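Local structure of universal stress protein MT1672 (Mycobacterium tuberculosis, 1TQ8) at residues D25-D28 / S29-R32; P142-V145 / S146-K150. The protein is of unknown function but belongs to the universal stress protein A family, whose members commonly take part in stress responses and in many cases bind nucleotides. One frame throughout, in Å; residues are numbered along the deposited sequence.

Contact 1 (25-28 / 29-32) forms the start of helix 28-41 and contact 2 (142-145 / 146-150) the end of helix 141-148. Contact 1 comes first along the chain, where the loop after strand 19-23 turns into its helix; contact 2 follows much later, just before strand 152-156. Their centres lie about 17 Å apart, and about 10 Å separates their nearest atoms, which leaves them without direct touch. All four segments fall within one universal stress protein fold, built on a parallel sheet in which strand 19-23 lies next to strand 122-126. One contact thus opens a helix and the other closes one, and both also meet the second subunit of the four-chain assembly.

Contact 1: residues D25-D28 / S29-R32; sequences DGSD and SSMR
An N-cap preceded by an Asx turn starts helix 28-41, with Ser27 as the capping residue and Ser30 as its partner in the first turn. Ser30 N points a nearly straight bond at Ser27 OG (3.1 Å, 165° at the hydrogen). That OG is set between its own backbone N and carbonyl carbon (chi1 68°), which folds it back over the helix start. Ser27 OG in turn donates to Asp25 OD1, on its syn lone pair, at 2.8 Å. Asp25 OD1 is gripped twice, for Ser27 N also reaches it, from above the carboxylate plane, at 3.2 Å, and this second bond closes the Asx turn. Ser30 OG donates to Ser27 O at 2.7 Å. The backbone N of Met31, a selenomethionine, reaches Ser27 O from the same face of its plane, at 3.2 Å, while Met31 CG lies 3.1 Å from Ser27 O. One turn is thus tied at both its side chains and its backbone. Ser29, in the first turn of helix 28-41, packs on Thr158 of the second subunit. Thr24 OG1 bonds to Gly26 N and Ser30 OG, joining the cap to the loop that leads from strand 19-23 into the helix.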
loop_
_atom_site.group_PDB
_atom_site.type_symbol
_atom_site.label_atom_id
_atom_site.label_comp_id
_atom_site.label_asym_id
_atom_site.label_seq_id
_atom_site.Cartn_x
_atom_site.Cartn_y
_atom_site.Cartn_z
ATOM N N ASP A 25 -14.932 13.976 0.967
ATOM C CA ASP A 25 -14.346 15.240 1.387
ATOM C C ASP A 25 -15.030 16.357 0.600
ATOM O O ASP A 25 -14.647 17.522 0.684
ATOM C CB ASP A 25 -12.826 15.239 1.156
ATOM C CG ASP A 25 -12.443 15.329 -0.316
ATOM O OD1 ASP A 25 -13.115 14.713 -1.164
ATOM O OD2 ASP A 25 -11.447 16.015 -0.630
ATOM N N GLY A 26 -16.056 15.988 -0.163
ATOM C CA GLY A 26 -16.792 16.970 -0.938
ATOM C C GLY A 26 -16.290 17.210 -2.350
ATOM O O GLY A 26 -16.890 17.979 -3.098
ATOM N N SER A 27 -15.193 16.557 -2.719
ATOM C CA SER A 27 -14.618 16.709 -4.053
ATOM C C SER A 27 -15.509 16.013 -5.062
ATOM O O SER A 27 -16.531 15.438 -4.698
ATOM C CB SER A 27 -13.233 16.069 -4.106
ATOM O OG SER A 27 -13.331 14.658 -3.979
ATOM N N ASP A 28 -15.105 16.049 -6.328
ATOM C CA ASP A 28 -15.870 15.407 -7.387
ATOM C C ASP A 28 -15.656 13.902 -7.391
ATOM O O ASP A 28 -16.590 13.140 -7.647
ATOM C CB ASP A 28 -15.503 15.998 -8.747
ATOM C CG ASP A 28 -15.930 17.455 -8.884
ATOM O OD1 ASP A 28 -17.057 17.791 -8.446
ATOM O OD2 ASP A 28 -15.148 18.258 -9.440
ATOM N N SER A 29 -14.434 13.463 -7.113
ATOM C CA SER A 29 -14.172 12.031 -7.081
ATOM C C SER A 29 -15.005 11.449 -5.958
ATOM O O SER A 29 -15.657 10.420 -6.126
ATOM C CB SER A 29 -12.694 11.734 -6.796
ATOM O OG SER A 29 -12.385 11.890 -5.416
ATOM N N SER A 30 -14.983 12.111 -4.806
ATOM C CA SER A 30 -15.747 11.602 -3.678
ATOM C C SER A 30 -17.224 11.487 -4.038
ATOM O O SER A 30 -17.853 10.452 -3.792
ATOM C CB SER A 30 -15.546 12.480 -2.423
ATOM O OG SER A 30 -15.857 13.843 -2.658
HETATM N N MSE A 31 -17.776 12.528 -4.652
HETATM C CA MSE A 31 -19.183 12.483 -5.019
HETATM C C MSE A 31 -19.488 11.302 -5.935
HETATM O O MSE A 31 -20.578 10.739 -5.876
HETATM C CB MSE A 31 -19.629 13.811 -5.646
HETATM C CG MSE A 31 -19.615 14.977 -4.650
HETATM SE SE MSE A 31 -20.497 14.581 -2.933
HETATM C CE MSE A 31 -22.260 15.244 -3.367
ATOM N N ARG A 32 -18.535 10.907 -6.770
ATOM C CA ARG A 32 -18.772 9.756 -7.628
ATOM C C ARG A 32 -18.821 8.508 -6.759
ATOM O O ARG A 32 -19.522 7.555 -7.080
ATOM C CB ARG A 32 -17.674 9.598 -8.681
ATOM C CG ARG A 32 -17.655 10.685 -9.724
ATOM C CD ARG A 32 -16.652 10.371 -10.813
ATOM N NE ARG A 32 -16.723 11.336 -11.911
ATOM C CZ ARG A 32 -17.799 11.529 -12.677
ATOM N NH1 ARG A 32 -18.908 10.827 -12.469
ATOM N NH2 ARG A 32 -17.768 12.426 -13.658
#

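Contact 2: residues P142-V145 / S146-K150; sequences PANV and SRRAK
This is a short-range contact within the last turns of helix 141-148, where side chains three and four residues apart meet beside the backbone hydrogen bonds of the helix on the way to strand 152-156. Four of these bonds are of the i to i+4 kind: Ser146 N to Pro142 O, Arg147 N to Ala143 O, Arg148 N to Asn144 O at 2.7 Å, and Ala149 N to Val145 O at 2.8 Å. Asn144 carries the side-chain part. With CG anti to the backbone N (chi1 -151°), Asn144 brings OD1 to Arg147 NH2, from which it accepts at 2.8 Å. The bond is bent, 131° at the hydrogen, and the donor stands above the amide plane; amide and guanidinium are turned 72° apart. Asn144 ND2 instead lies at the edge of the Arg148 guanidinium, 3.3 Å from Arg148 NH1, two donors that do not bond. Arg148 is held through NH2, in a salt bridge to Asp109 of the second subunit, and Arg148 CG lies 3.0 Å from Asn144 O. Val145 packs on Leu123 of that subunit, and Ser146 OG bonds to Val151 O. Lys150, at positive phi, is the C-prime residue of a Schellman motif: Val151 N returns to Ser146 O, and a weak bond runs from Lys150 N to Arg147 O, a classic way to end an alpha-helix.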
loop_
_atom_site.group_PDB
_atom_site.type_symbol
_atom_site.label_atom_id
_atom_site.label_comp_id
_atom_site.label_asym_id
_atom_site.label_seq_id
_atom_site.Cartn_x
_atom_site.Cartn_y
_atom_site.Cartn_z
ATOM N N PRO A 142 -3.619 -1.469 -4.970
ATOM C CA PRO A 142 -5.036 -1.459 -5.340
ATOM C C PRO A 142 -5.497 -0.085 -5.806
ATOM O O PRO A 142 -6.316 0.018 -6.715
ATOM C CB PRO A 142 -5.742 -1.955 -4.075
ATOM C CG PRO A 142 -4.776 -1.667 -2.984
ATOM C CD PRO A 142 -3.437 -1.963 -3.597
ATOM N N ALA A 143 -4.957 0.977 -5.219
ATOM C CA ALA A 143 -5.364 2.307 -5.665
ATOM C C ALA A 143 -4.757 2.601 -7.036
ATOM O O ALA A 143 -5.363 3.273 -7.884
ATOM C CB ALA A 143 -4.926 3.376 -4.663
ATOM N N ASN A 144 -3.551 2.090 -7.244
ATOM C CA ASN A 144 -2.850 2.305 -8.492
ATOM C C ASN A 144 -3.576 1.633 -9.647
ATOM O O ASN A 144 -3.760 2.222 -10.708
ATOM C CB ASN A 144 -1.425 1.768 -8.385
ATOM C CG ASN A 144 -0.469 2.520 -9.271
ATOM O OD1 ASN A 144 -0.334 3.742 -9.154
ATOM N ND2 ASN A 144 0.195 1.805 -10.175
ATOM N N VAL A 145 -3.993 0.395 -9.437
ATOM C CA VAL A 145 -4.697 -0.333 -10.476
ATOM C C VAL A 145 -5.997 0.398 -10.804
ATOM O O VAL A 145 -6.340 0.595 -11.972
ATOM C CB VAL A 145 -4.991 -1.774 -10.016
ATOM C CG1 VAL A 145 -5.866 -2.491 -11.026
ATOM C CG2 VAL A 145 -3.676 -2.519 -9.829
ATOM N N SER A 146 -6.718 0.811 -9.767
ATOM C CA SER A 146 -7.965 1.528 -9.966
ATOM C C SER A 146 -7.770 2.690 -10.938
ATOM O O SER A 146 -8.599 2.920 -11.812
ATOM C CB SER A 146 -8.484 2.059 -8.630
ATOM O OG SER A 146 -9.638 2.867 -8.811
ATOM N N ARG A 147 -6.674 3.420 -10.782
ATOM C CA ARG A 147 -6.394 4.549 -11.656
ATOM C C ARG A 147 -5.890 4.055 -13.015
ATOM O O ARG A 147 -6.309 4.549 -14.063
ATOM C CB ARG A 147 -5.349 5.463 -11.015
ATOM C CG ARG A 147 -5.206 6.817 -11.679
ATOM C CD ARG A 147 -4.062 7.632 -11.071
ATOM N NE ARG A 147 -2.754 7.046 -11.361
ATOM C CZ ARG A 147 -1.962 6.483 -10.453
ATOM N NH1 ARG A 147 -2.337 6.425 -9.177
ATOM N NH2 ARG A 147 -0.798 5.966 -10.825
ATOM N N ARG A 148 -4.994 3.076 -12.994
ATOM C CA ARG A 148 -4.438 2.522 -14.227
ATOM C C ARG A 148 -5.529 2.070 -15.192
ATOM O O ARG A 148 -5.624 2.571 -16.311
ATOM C CB ARG A 148 -3.522 1.329 -13.914
ATOM C CG ARG A 148 -2.199 1.693 -13.248
ATOM C CD ARG A 148 -1.024 1.491 -14.190
ATOM N NE ARG A 148 -0.835 0.087 -14.552
ATOM C CZ ARG A 148 -0.278 -0.825 -13.761
ATOM N NH1 ARG A 148 0.151 -0.485 -12.552
ATOM N NH2 ARG A 148 -0.145 -2.077 -14.181
ATOM N N ALA A 149 -6.344 1.123 -14.738
ATOM C CA ALA A 149 -7.421 0.558 -15.540
ATOM C C ALA A 149 -8.753 1.288 -15.413
ATOM O O ALA A 149 -9.794 0.746 -15.795
ATOM C CB ALA A 149 -7.606 -0.907 -15.177
ATOM N N LYS A 150 -8.727 2.511 -14.884
ATOM C CA LYS A 150 -9.951 3.288 -14.709
ATOM C C LYS A 150 -11.109 2.365 -14.311
ATOM O O LYS A 150 -12.179 2.383 -14.924
ATOM C CB LYS A 150 -10.291 4.014 -16.006
ATOM C CG LYS A 150 -9.298 5.099 -16.397
ATOM C CD LYS A 150 -9.418 5.431 -17.891
ATOM C CE LYS A 150 -8.781 6.776 -18.247
ATOM N NZ LYS A 150 -9.594 7.917 -17.722
#